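Local atomic coordinates of putative secreted glycosylhydrolase (PDB entry 3IMM), a protein that probably acts as a secreted glycoside hydrolase of the 3-keto-disaccharide hydrolase family, built on a concanavalin-like fold of antiparallel sheets. Residues 131-136 / 145-150; 105-110 / 165-170. One frame throughout, in Å; residues are numbered along the deposited sequence.

Contact 1: 131-136 / 145-150; sequences GQHIMV and EMDMSK
His133 sets CG beside its backbone N and anti to its carbonyl carbon (chi1 -57°), while Asp147 carries its carboxylate anti to its own N (chi1 -179°), and these different rotations, on directly paired residues, lay imidazole and carboxylate side by side, both projecting from the same face of a beta hairpin. Their planes are turned 51° apart, and the closest approach is a carbon one, His133 CE1 to Asp147 OD2 at 3.3 Å, with no hydrogen bond between the groups. Two residues along, on the same face, the selenomethionine Met135 lies beside Glu145 in one of its two conformers, so that contact is doubtful; Glu145 spends OE1 on a salt bridge to Lys142.

Beneath these side chains, strands 133-136 and 145-147 run antiparallel. Ile134 and Met146 form the hydrogen-bonded pair, with Met146 N to Ile134 O at 2.8 Å and Ile134 N to Met146 O at 3.0 Å. The non-hydrogen-bonded pairs on either side of it are His133 with Asp147 and Met135 with Glu145. A third bond, Met148 N to Gln132 O at 2.9 Å and almost straight, carries the pairing past the last strand residue into the 3-10 turn 148-150.

Asp147 OD1 shapes that turn. It accepts from Ser149 N at 3.0 Å, an Asx turn, and from Ser149 OG at 2.6 Å, both donors coming from the same face above the carboxylate. On the other face of the hairpin, Ile134 CD1 packs 4.0 Å from Met148 SE, near Tyr68 and Val80 of the second sheet.

The chemistry is thus divided: Ile134, Met146 and Met148 are buried, whereas His133, Glu145 and Asp147 share the outer face with Met135, and there the two Ser149 bonds would probably help stabilise a negative charge on Asp147.

Contact 2: 105-110 / 165-170; sequences YGHLGA and SWLPKP
Leu167 CD1 is the tight centre of this contact, touching two rings obliquely, 3.8 Å from His107 CE1 and 4.0 Å from Tyr105 CD2. Gly106 CA lies 4.4 Å from Leu167 CD1, and a CB on it would clash with that methyl. Because Tyr105 swings its ring anti to the backbone N (chi1 176°), its far end reaches Trp166: Tyr105 OH comes in at the indole edge, 3.5 Å from Trp166 CZ2. This outer side is looser, a few van der Waals touches beside the exposed Trp166.

His107 is held at both ring nitrogens. ND1 donates to Tyr105 O at 2.8 Å, nearly in the ring plane, and NE2 lies 2.8 Å from a water that donates to the carbonyls Leu167 O and Lys169 O. A phenylalanine in its place would probably leave Tyr105 O without this donor and break the water bridge between the loops.

Both segments are irregular. Phe171 stacks on the His107 ring, Met146 of strand 141-147 touches the His107 side chain at CB, and Tyr105 rests on Glu81 and Gln83 of strand 80-85, two ligands of the bound sodium ion.

In the fold
From the N terminus, the chain first lays down strands of both main sheets, ending with 80-85 at one margin of the five-stranded sheet. The long loop that follows supplies 105-110, the first half of contact 2. Strand 122-130 then leads into the hairpin, and contact 1 closes that short excursion at the outer strand 141-147 of the six-stranded sheet. Another long loop returns as 165-170 to complete contact 2, so the smaller closure lies wholly within the larger one. The two meet where Met146 CE packs 3.6 Å from His107 CB, joining the hairpin margin to the loops near the sodium site.

Contact 1: 131-136 / 145-150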
loop_
_atom_site.group_PDB
_atom_site.type_symbol
_atom_site.label_atom_id
_atom_site.label_comp_id
_atom_site.label_asym_id
_atom_site.label_seq_id
_atom_site.Cartn_x
_atom_site.Cartn_y
_atom_site.Cartn_z
ATOM N N GLY A 131 -10.816 8.542 -7.687
ATOM C CA GLY A 131 -11.317 7.589 -8.675
ATOM C C GLY A 131 -10.170 6.814 -9.323
ATOM O O GLY A 131 -9.345 6.210 -8.627
ATOM N N GLN A 132 -10.104 6.842 -10.648
ATOM C CA GLN A 132 -9.061 6.099 -11.402
ATOM C C GLN A 132 -7.647 6.675 -11.302
ATOM O O GLN A 132 -6.691 6.062 -11.799
ATOM C CB GLN A 132 -9.467 5.956 -12.872
ATOM C CG GLN A 132 -10.515 4.889 -13.066
ATOM C CD GLN A 132 -10.922 4.742 -14.512
ATOM O OE1 GLN A 132 -11.027 5.714 -15.229
ATOM N NE2 GLN A 132 -11.159 3.527 -14.935
ATOM N N HIS A 133 -7.509 7.854 -10.696
ATOM C CA HIS A 133 -6.204 8.501 -10.500
ATOM C C HIS A 133 -5.672 8.302 -9.078
ATOM O O HIS A 133 -6.311 8.738 -8.092
ATOM C CB HIS A 133 -6.313 9.985 -10.846
ATOM C CG HIS A 133 -6.793 10.212 -12.245
ATOM N ND1 HIS A 133 -5.946 10.199 -13.336
ATOM C CD2 HIS A 133 -8.048 10.377 -12.743
ATOM C CE1 HIS A 133 -6.653 10.388 -14.438
ATOM N NE2 HIS A 133 -7.931 10.494 -14.106
ATOM N N ILE A 134 -4.535 7.609 -8.989
ATOM C CA ILE A 134 -3.799 7.357 -7.732
ATOM C C ILE A 134 -2.436 8.034 -7.854
ATOM O O ILE A 134 -1.761 7.885 -8.861
ATOM C CB ILE A 134 -3.664 5.826 -7.475
ATOM C CG1 ILE A 134 -5.074 5.236 -7.343
ATOM C CG2 ILE A 134 -2.835 5.512 -6.191
ATOM C CD1 ILE A 134 -5.141 3.738 -7.095
HETATM N N MSE A 135 -2.075 8.824 -6.852
HETATM C CA MSE A 135 -0.764 9.442 -6.758
HETATM C C MSE A 135 -0.092 8.975 -5.473
HETATM O O MSE A 135 -0.744 8.854 -4.430
HETATM C CB MSE A 135 -0.894 10.969 -6.760
HETATM C CG MSE A 135 0.356 11.692 -6.327
HETATM SE SE MSE A 135 0.134 13.628 -6.352
HETATM C CE MSE A 135 -0.148 13.912 -8.280
ATOM N N VAL A 136 1.210 8.704 -5.546
ATOM C CA VAL A 136 1.963 8.368 -4.353
ATOM C C VAL A 136 3.051 9.420 -4.154
ATOM O O VAL A 136 3.883 9.674 -5.028
ATOM C CB VAL A 136 2.548 6.961 -4.401
ATOM C CG1 VAL A 136 3.269 6.642 -3.128
ATOM C CG2 VAL A 136 1.454 5.925 -4.689
ATOM N N GLU A 145 2.228 8.036 -10.334
ATOM C CA GLU A 145 0.949 8.609 -10.786
ATOM C C GLU A 145 0.339 7.639 -11.769
ATOM O O GLU A 145 0.830 7.487 -12.889
ATOM C CB GLU A 145 1.143 9.943 -11.498
ATOM C CG GLU A 145 0.915 11.111 -10.629
ATOM C CD GLU A 145 1.001 12.405 -11.363
ATOM O OE1 GLU A 145 2.101 12.761 -11.793
ATOM O OE2 GLU A 145 -0.045 13.048 -11.514
HETATM N N MSE A 146 -0.734 6.992 -11.351
HETATM C CA MSE A 146 -1.393 6.003 -12.156
HETATM C C MSE A 146 -2.727 6.548 -12.598
HETATM O O MSE A 146 -3.516 7.008 -11.778
HETATM C CB MSE A 146 -1.679 4.753 -11.322
HETATM C CG MSE A 146 -2.581 3.764 -12.058
HETATM SE SE MSE A 146 -2.625 2.005 -11.242
HETATM C CE MSE A 146 -1.163 1.193 -12.042
ATOM N N ASP A 147 -3.008 6.419 -13.883
ATOM C CA ASP A 147 -4.403 6.474 -14.393
ATOM C C ASP A 147 -4.841 5.059 -14.772
ATOM O O ASP A 147 -4.521 4.581 -15.835
ATOM C CB ASP A 147 -4.508 7.416 -15.604
ATOM C CG ASP A 147 -5.947 7.530 -16.163
ATOM O OD1 ASP A 147 -6.847 6.708 -15.856
ATOM O OD2 ASP A 147 -6.141 8.432 -16.988
HETATM N N MSE A 148 -5.661 4.455 -13.922
HETATM C CA MSE A 148 -6.132 3.076 -14.056
HETATM C C MSE A 148 -6.839 2.767 -15.366
HETATM O O MSE A 148 -6.910 1.596 -15.761
HETATM C CB MSE A 148 -7.051 2.700 -12.864
HETATM C CG MSE A 148 -6.367 2.794 -11.541
HETATM SE SE MSE A 148 -7.529 2.604 -10.061
HETATM C CE MSE A 148 -7.997 0.720 -10.249
ATOM N N SER A 149 -7.330 3.797 -16.057
ATOM C CA SER A 149 -8.039 3.601 -17.326
ATOM C C SER A 149 -7.109 3.095 -18.408
ATOM O O SER A 149 -7.585 2.473 -19.333
ATOM C CB SER A 149 -8.780 4.864 -17.796
ATOM O OG SER A 149 -7.889 5.894 -18.070
ATOM N N LYS A 150 -5.794 3.298 -18.252
ATOM C CA LYS A 150 -4.807 2.780 -19.201
ATOM C C LYS A 150 -4.608 1.290 -19.065
ATOM O O LYS A 150 -4.093 0.652 -19.974
ATOM C CB LYS A 150 -3.452 3.447 -19.019
ATOM C CG LYS A 150 -3.440 4.956 -19.281
ATOM C CD LYS A 150 -2.090 5.603 -18.859
ATOM C CE LYS A 150 -0.943 5.317 -19.849
ATOM N NZ LYS A 150 0.377 5.285 -19.115
#

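Contact 2: 105-110 / 165-170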
loop_
_atom_site.group_PDB
_atom_site.type_symbol
_atom_site.label_atom_id
_atom_site.label_comp_id
_atom_site.label_asym_id
_atom_site.label_seq_id
_atom_site.Cartn_x
_atom_site.Cartn_y
_atom_site.Cartn_z
ATOM N N TYR A 105 2.052 -2.065 -7.057
ATOM C CA TYR A 105 2.657 -3.367 -7.118
ATOM C C TYR A 105 2.105 -4.124 -8.303
ATOM O O TYR A 105 0.897 -4.185 -8.511
ATOM C CB TYR A 105 2.468 -4.219 -5.853
ATOM C CG TYR A 105 3.041 -5.580 -6.069
ATOM C CD1 TYR A 105 4.408 -5.764 -6.026
ATOM C CD2 TYR A 105 2.233 -6.672 -6.429
ATOM C CE1 TYR A 105 4.977 -6.998 -6.309
ATOM C CE2 TYR A 105 2.798 -7.910 -6.706
ATOM C CZ TYR A 105 4.172 -8.062 -6.617
ATOM O OH TYR A 105 4.769 -9.254 -6.867
ATOM N N GLY A 106 3.010 -4.709 -9.058
ATOM C CA GLY A 106 2.640 -5.501 -10.250
ATOM C C GLY A 106 2.176 -4.754 -11.479
ATOM O O GLY A 106 1.928 -5.389 -12.545
ATOM N N HIS A 107 2.130 -3.415 -11.384
ATOM C CA HIS A 107 1.454 -2.577 -12.384
ATOM C C HIS A 107 2.226 -1.358 -12.897
ATOM O O HIS A 107 2.164 -1.036 -14.102
ATOM C CB HIS A 107 0.072 -2.163 -11.859
ATOM C CG HIS A 107 -0.868 -3.321 -11.728
ATOM N ND1 HIS A 107 -0.886 -4.151 -10.626
ATOM C CD2 HIS A 107 -1.779 -3.822 -12.596
ATOM C CE1 HIS A 107 -1.788 -5.097 -10.816
ATOM N NE2 HIS A 107 -2.340 -4.922 -12.007
ATOM N N LEU A 108 2.918 -0.660 -12.002
ATOM C CA LEU A 108 3.570 0.593 -12.342
ATOM C C LEU A 108 4.729 0.900 -11.402
ATOM O O LEU A 108 4.561 0.913 -10.180
ATOM C CB LEU A 108 2.536 1.747 -12.302
ATOM C CG LEU A 108 3.059 3.136 -12.682
ATOM C CD1 LEU A 108 3.441 3.200 -14.221
ATOM C CD2 LEU A 108 2.018 4.190 -12.269
ATOM N N GLY A 109 5.900 1.152 -11.987
ATOM C CA GLY A 109 7.088 1.509 -11.240
ATOM C C GLY A 109 7.041 2.925 -10.691
ATOM O O GLY A 109 6.251 3.765 -11.154
ATOM N N ALA A 110 7.906 3.185 -9.709
ATOM C CA ALA A 110 8.132 4.546 -9.208
ATOM C C ALA A 110 9.096 5.229 -10.171
ATOM O O ALA A 110 9.821 4.558 -10.903
ATOM C CB ALA A 110 8.677 4.523 -7.794
ATOM N N SER A 165 0.537 -13.455 -12.604
ATOM C CA SER A 165 -0.627 -14.248 -12.916
ATOM C C SER A 165 -1.736 -14.124 -11.863
ATOM O O SER A 165 -2.921 -14.194 -12.195
ATOM C CB SER A 165 -0.205 -15.676 -13.100
ATOM O OG SER A 165 -1.342 -16.474 -13.317
ATOM N N TRP A 166 -1.359 -13.879 -10.605
ATOM C CA TRP A 166 -2.338 -13.753 -9.514
ATOM C C TRP A 166 -3.090 -12.414 -9.458
ATOM O O TRP A 166 -3.952 -12.215 -8.573
ATOM C CB TRP A 166 -1.681 -14.068 -8.155
ATOM C CG TRP A 166 -0.552 -13.149 -7.742
ATOM C CD1 TRP A 166 -0.661 -11.995 -7.042
ATOM C CD2 TRP A 166 0.855 -13.344 -7.977
ATOM N NE1 TRP A 166 0.575 -11.440 -6.843
ATOM C CE2 TRP A 166 1.525 -12.249 -7.409
ATOM C CE3 TRP A 166 1.609 -14.332 -8.637
ATOM C CZ2 TRP A 166 2.903 -12.117 -7.450
ATOM C CZ3 TRP A 166 2.982 -14.194 -8.672
ATOM C CH2 TRP A 166 3.609 -13.105 -8.092
ATOM N N LEU A 167 -2.810 -11.513 -10.408
ATOM C CA LEU A 167 -3.508 -10.209 -10.488
ATOM C C LEU A 167 -4.182 -10.027 -11.851
ATOM O O LEU A 167 -3.825 -9.122 -12.604
ATOM C CB LEU A 167 -2.508 -9.068 -10.230
ATOM C CG LEU A 167 -1.663 -9.145 -8.949
ATOM C CD1 LEU A 167 -0.592 -8.117 -8.927
ATOM C CD2 LEU A 167 -2.576 -9.018 -7.766
ATOM N N PRO A 168 -5.154 -10.910 -12.186
ATOM C CA PRO A 168 -5.650 -10.939 -13.547
ATOM C C PRO A 168 -6.670 -9.861 -13.928
ATOM O O PRO A 168 -6.939 -9.677 -15.104
ATOM C CB PRO A 168 -6.273 -12.348 -13.649
ATOM C CG PRO A 168 -6.759 -12.630 -12.329
ATOM C CD PRO A 168 -5.800 -11.948 -11.363
ATOM N N LYS A 169 -7.239 -9.156 -12.972
ATOM C CA LYS A 169 -8.373 -8.279 -13.273
ATOM C C LYS A 169 -7.859 -6.946 -13.789
ATOM O O LYS A 169 -7.101 -6.283 -13.072
ATOM C CB LYS A 169 -9.237 -8.068 -12.029
ATOM C CG LYS A 169 -9.754 -9.374 -11.457
ATOM C CD LYS A 169 -11.066 -9.168 -10.752
ATOM C CE LYS A 169 -11.566 -10.458 -10.096
ATOM N NZ LYS A 169 -12.868 -10.221 -9.401
ATOM N N PRO A 170 -8.249 -6.559 -15.033
ATOM C CA PRO A 170 -7.769 -5.299 -15.621
ATOM C C PRO A 170 -8.086 -4.117 -14.706
ATOM O O PRO A 170 -9.236 -3.949 -14.285
ATOM C CB PRO A 170 -8.553 -5.196 -16.933
ATOM C CG PRO A 170 -8.923 -6.566 -17.277
ATOM C CD PRO A 170 -9.160 -7.261 -15.950
HETATM O O HOH W 1 -4.375 -6.511 -13.104
#